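Mandelate racemase/muconate lactonizing enzyme-like protein (Rubrobacter xylanophilus DSM 9941, PDB 3CYJ) belongs to the mandelate racemase/muconate lactonizing enzyme group of the enolase superfamily and carries a sodium ion in its barrel domain. Local coordinates at residues A[132-137]-A[313-319]. Sequence-based numbering, arbitrary orientation.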
ATOM      1  N   VAL A 132      30.826  14.529  21.957  1.00 45.09           N
ATOM      2  CA  VAL A 132      29.712  13.626  21.646  1.00 44.01           C
ATOM      3  C   VAL A 132      29.355  12.774  22.839  1.00 43.08           C
ATOM      4  O   VAL A 132      30.252  12.226  23.512  1.00 44.16           O
ATOM      5  CB  VAL A 132      30.044  12.700  20.436  1.00 44.44           C
ATOM      6  CG1 VAL A 132      30.146  13.497  19.193  1.00 44.90           C
ATOM      7  CG2 VAL A 132      31.346  11.916  20.654  1.00 45.17           C
ATOM      8  N   PRO A 133      28.051  12.648  23.125  1.00 41.70           N
ATOM      9  CA  PRO A 133      27.628  11.879  24.278  1.00 40.44           C
ATOM     10  C   PRO A 133      27.736  10.369  24.055  1.00 40.32           C
ATOM     11  O   PRO A 133      27.610   9.864  22.898  1.00 40.48           O
ATOM     12  CB  PRO A 133      26.197  12.334  24.486  1.00 40.95           C
ATOM     13  CG  PRO A 133      25.746  12.890  23.170  1.00 41.77           C
ATOM     14  CD  PRO A 133      26.936  13.337  22.445  1.00 41.16           C
ATOM     15  N   VAL A 134      28.049   9.650  25.130  1.00 39.35           N
ATOM     16  CA  VAL A 134      28.235   8.212  25.054  1.00 38.48           C
ATOM     17  C   VAL A 134      27.266   7.467  25.951  1.00 40.12           C
ATOM     18  O   VAL A 134      26.637   8.051  26.873  1.00 40.70           O
ATOM     19  CB  VAL A 134      29.697   7.760  25.391  1.00 38.48           C
ATOM     20  CG1 VAL A 134      30.696   8.588  24.654  1.00 33.92           C
ATOM     21  CG2 VAL A 134      29.986   7.779  26.915  1.00 38.80           C
ATOM     22  N   TYR A 135      27.098   6.171  25.688  1.00 39.78           N
ATOM     23  CA  TYR A 135      26.579   5.318  26.750  1.00 39.19           C
ATOM     24  C   TYR A 135      27.592   4.207  27.008  1.00 39.62           C
ATOM     25  O   TYR A 135      28.243   3.723  26.065  1.00 38.96           O
ATOM     26  CB  TYR A 135      25.193   4.755  26.402  1.00 38.77           C
ATOM     27  CG  TYR A 135      25.127   3.837  25.202  1.00 37.80           C
ATOM     28  CD1 TYR A 135      25.220   2.457  25.354  1.00 37.06           C
ATOM     29  CD2 TYR A 135      24.895   4.353  23.918  1.00 38.15           C
ATOM     30  CE1 TYR A 135      25.119   1.601  24.290  1.00 37.07           C
ATOM     31  CE2 TYR A 135      24.798   3.507  22.816  1.00 37.89           C
ATOM     32  CZ  TYR A 135      24.896   2.133  23.023  1.00 40.71           C
ATOM     33  OH  TYR A 135      24.791   1.299  21.960  1.00 42.16           O
ATOM     34  N   GLY A 136      27.729   3.825  28.279  1.00 39.23           N
ATOM     35  CA  GLY A 136      28.543   2.692  28.652  1.00 38.68           C
ATOM     36  C   GLY A 136      27.838   1.397  28.274  1.00 39.21           C
ATOM     37  O   GLY A 136      26.676   1.190  28.611  1.00 39.12           O
ATOM     38  N   SER A 137      28.536   0.501  27.576  1.00 39.49           N
ATOM     39  CA  SER A 137      27.864  -0.688  27.016  1.00 39.17           C
ATOM     40  C   SER A 137      28.614  -2.020  27.373  1.00 38.52           C
ATOM     41  O   SER A 137      29.760  -2.184  27.020  1.00 38.08           O
ATOM     42  CB  SER A 137      27.714  -0.512  25.503  1.00 38.74           C
ATOM     43  OG  SER A 137      27.188  -1.703  24.916  1.00 40.50           O
ATOM     44  N   LEU A 313      23.200  12.600  15.387  1.00 43.22           N
ATOM     45  CA  LEU A 313      23.726  11.821  16.540  1.00 43.06           C
ATOM     46  C   LEU A 313      22.948  11.967  17.869  1.00 42.99           C
ATOM     47  O   LEU A 313      22.780  13.077  18.394  1.00 43.02           O
ATOM     48  CB  LEU A 313      25.211  12.127  16.771  1.00 42.73           C
ATOM     49  CG  LEU A 313      25.856  11.265  17.858  1.00 43.48           C
ATOM     50  CD1 LEU A 313      26.240   9.845  17.403  1.00 41.65           C
ATOM     51  CD2 LEU A 313      27.042  11.987  18.401  1.00 42.80           C
ATOM     52  N   LEU A 314      22.469  10.840  18.402  1.00 42.35           N
ATOM     53  CA  LEU A 314      21.922  10.787  19.744  1.00 41.47           C
ATOM     54  C   LEU A 314      23.058  10.464  20.718  1.00 41.88           C
ATOM     55  O   LEU A 314      23.216  11.129  21.749  1.00 42.60           O
ATOM     56  CB  LEU A 314      20.885   9.680  19.843  1.00 40.55           C
ATOM     57  CG  LEU A 314      20.010   9.644  21.089  1.00 42.41           C
ATOM     58  CD1 LEU A 314      19.367  10.992  21.326  1.00 43.84           C
ATOM     59  CD2 LEU A 314      18.959   8.547  20.948  1.00 44.53           C
ATOM     60  N   HIS A 315      23.802   9.400  20.415  1.00 41.21           N
ATOM     61  CA  HIS A 315      24.928   8.956  21.256  1.00 41.21           C
ATOM     62  C   HIS A 315      25.750   7.912  20.545  1.00 41.73           C
ATOM     63  O   HIS A 315      25.358   7.366  19.484  1.00 39.90           O
ATOM     64  CB  HIS A 315      24.486   8.392  22.613  1.00 40.29           C
ATOM     65  CG  HIS A 315      23.254   7.539  22.574  1.00 40.31           C
ATOM     66  ND1 HIS A 315      23.108   6.461  21.724  1.00 40.95           N
ATOM     67  CD2 HIS A 315      22.127   7.567  23.339  1.00 38.74           C
ATOM     68  CE1 HIS A 315      21.941   5.876  21.949  1.00 39.86           C
ATOM     69  NE2 HIS A 315      21.324   6.536  22.917  1.00 41.65           N
ATOM     70  N   LEU A 316      26.900   7.625  21.155  1.00 42.30           N
ATOM     71  CA  LEU A 316      27.789   6.590  20.642  1.00 41.75           C
ATOM     72  C   LEU A 316      27.980   5.573  21.747  1.00 41.04           C
ATOM     73  O   LEU A 316      27.906   5.909  22.951  1.00 41.60           O
ATOM     74  CB  LEU A 316      29.112   7.174  20.086  1.00 41.56           C
ATOM     75  CG  LEU A 316      30.348   7.506  20.958  1.00 44.44           C
ATOM     76  CD1 LEU A 316      30.953   6.342  21.831  1.00 42.71           C
ATOM     77  CD2 LEU A 316      31.461   8.120  20.111  1.00 42.29           C
ATOM     78  N   GLU A 317      28.179   4.328  21.334  1.00 39.83           N
ATOM     79  CA  GLU A 317      28.341   3.202  22.241  1.00 39.70           C
ATOM     80  C   GLU A 317      29.793   3.115  22.723  1.00 39.89           C
ATOM     81  O   GLU A 317      30.737   2.926  21.916  1.00 38.68           O
ATOM     82  CB  GLU A 317      28.006   1.890  21.539  1.00 38.49           C
ATOM     83  CG  GLU A 317      28.224   0.688  22.416  1.00 40.20           C
ATOM     84  CD  GLU A 317      27.987  -0.597  21.692  1.00 38.89           C
ATOM     85  OE1 GLU A 317      28.267  -0.669  20.462  1.00 38.21           O
ATOM     86  OE2 GLU A 317      27.519  -1.524  22.369  1.00 37.78           O
ATOM     87  N   TYR A 318      29.945   3.262  24.030  1.00 39.21           N
ATOM     88  CA  TYR A 318      31.246   3.076  24.669  1.00 40.71           C
ATOM     89  C   TYR A 318      31.377   1.608  25.004  1.00 40.28           C
ATOM     90  O   TYR A 318      31.081   1.191  26.128  1.00 40.76           O
ATOM     91  CB  TYR A 318      31.325   3.922  25.971  1.00 40.53           C
ATOM     92  CG  TYR A 318      32.683   3.962  26.555  1.00 40.43           C
ATOM     93  CD1 TYR A 318      33.724   4.703  25.939  1.00 40.57           C
ATOM     94  CD2 TYR A 318      32.971   3.221  27.696  1.00 42.29           C
ATOM     95  CE1 TYR A 318      35.029   4.706  26.476  1.00 40.79           C
ATOM     96  CE2 TYR A 318      34.265   3.202  28.232  1.00 42.81           C
ATOM     97  CZ  TYR A 318      35.279   3.958  27.620  1.00 43.45           C
ATOM     98  OH  TYR A 318      36.552   3.928  28.163  1.00 49.50           O
ATOM     99  N   PHE A 319      31.764   0.817  24.012  1.00 40.28           N
ATOM    100  CA  PHE A 319      31.672  -0.644  24.142  1.00 39.80           C
ATOM    101  C   PHE A 319      32.831  -1.216  24.937  1.00 40.50           C
ATOM    102  O   PHE A 319      33.998  -0.988  24.601  1.00 39.85           O
ATOM    103  CB  PHE A 319      31.608  -1.313  22.758  1.00 39.70           C
ATOM    104  CG  PHE A 319      31.355  -2.814  22.832  1.00 35.84           C
ATOM    105  CD1 PHE A 319      30.292  -3.312  23.589  1.00 32.75           C
ATOM    106  CD2 PHE A 319      32.160  -3.693  22.167  1.00 33.72           C
ATOM    107  CE1 PHE A 319      30.023  -4.668  23.671  1.00 33.91           C
ATOM    108  CE2 PHE A 319      31.904  -5.092  22.219  1.00 36.08           C
ATOM    109  CZ  PHE A 319      30.834  -5.569  22.980  1.00 35.74           C
TER
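Glu317 OE2 takes a hydrogen bond of 2.6 Å from Ser137 OG on its anti lone pair and also forms a salt bridge with Lys164, while Glu317 OE1 accepts the backbone N-H of Cys298. These groups hold the carboxylate inside the barrel domain of an enolase superfamily fold, where the first and last barrel strands, 132-137 and 313-319, pair in parallel and close the barrel. With CG anti to the backbone N (chi1 177°) and an extended chain beyond, Glu317 runs alongside Ser137; its side chain is about 6 Å, between nearest atoms, from the sodium ion bound by Asp194, Glu221 and Glu222. Four backbone bonds fix the register: Leu316 N to Pro133 O, Tyr135 N to Leu316 O, Tyr318 N to Tyr135 O (2.7 Å) and Ser137 N to Tyr318 O. The Tyr135 ring, on the same face of the sheet as the Glu317 side chain, folds back over the neighbouring strand; Glu317 CA lies over it in a CH-pi contact, 3.8 Å from the centroid, and Tyr135 OH bonds to Lys164 as well. On the other face Val134 CG1 lies beside Leu316 CD1 at 3.6 Å. Where the pair begins, Val132 crosses Leu313 at about a right angle, CG1 against CD2. His315, whose ND1 bonds to Ser295 OG, offers one ring face to the edge of Tyr135 in a T-shaped pair, planes 73° apart; Leu314 CG lies over the opposite face, and Tyr135 CD2 comes within 3.5 Å of His315 ND1.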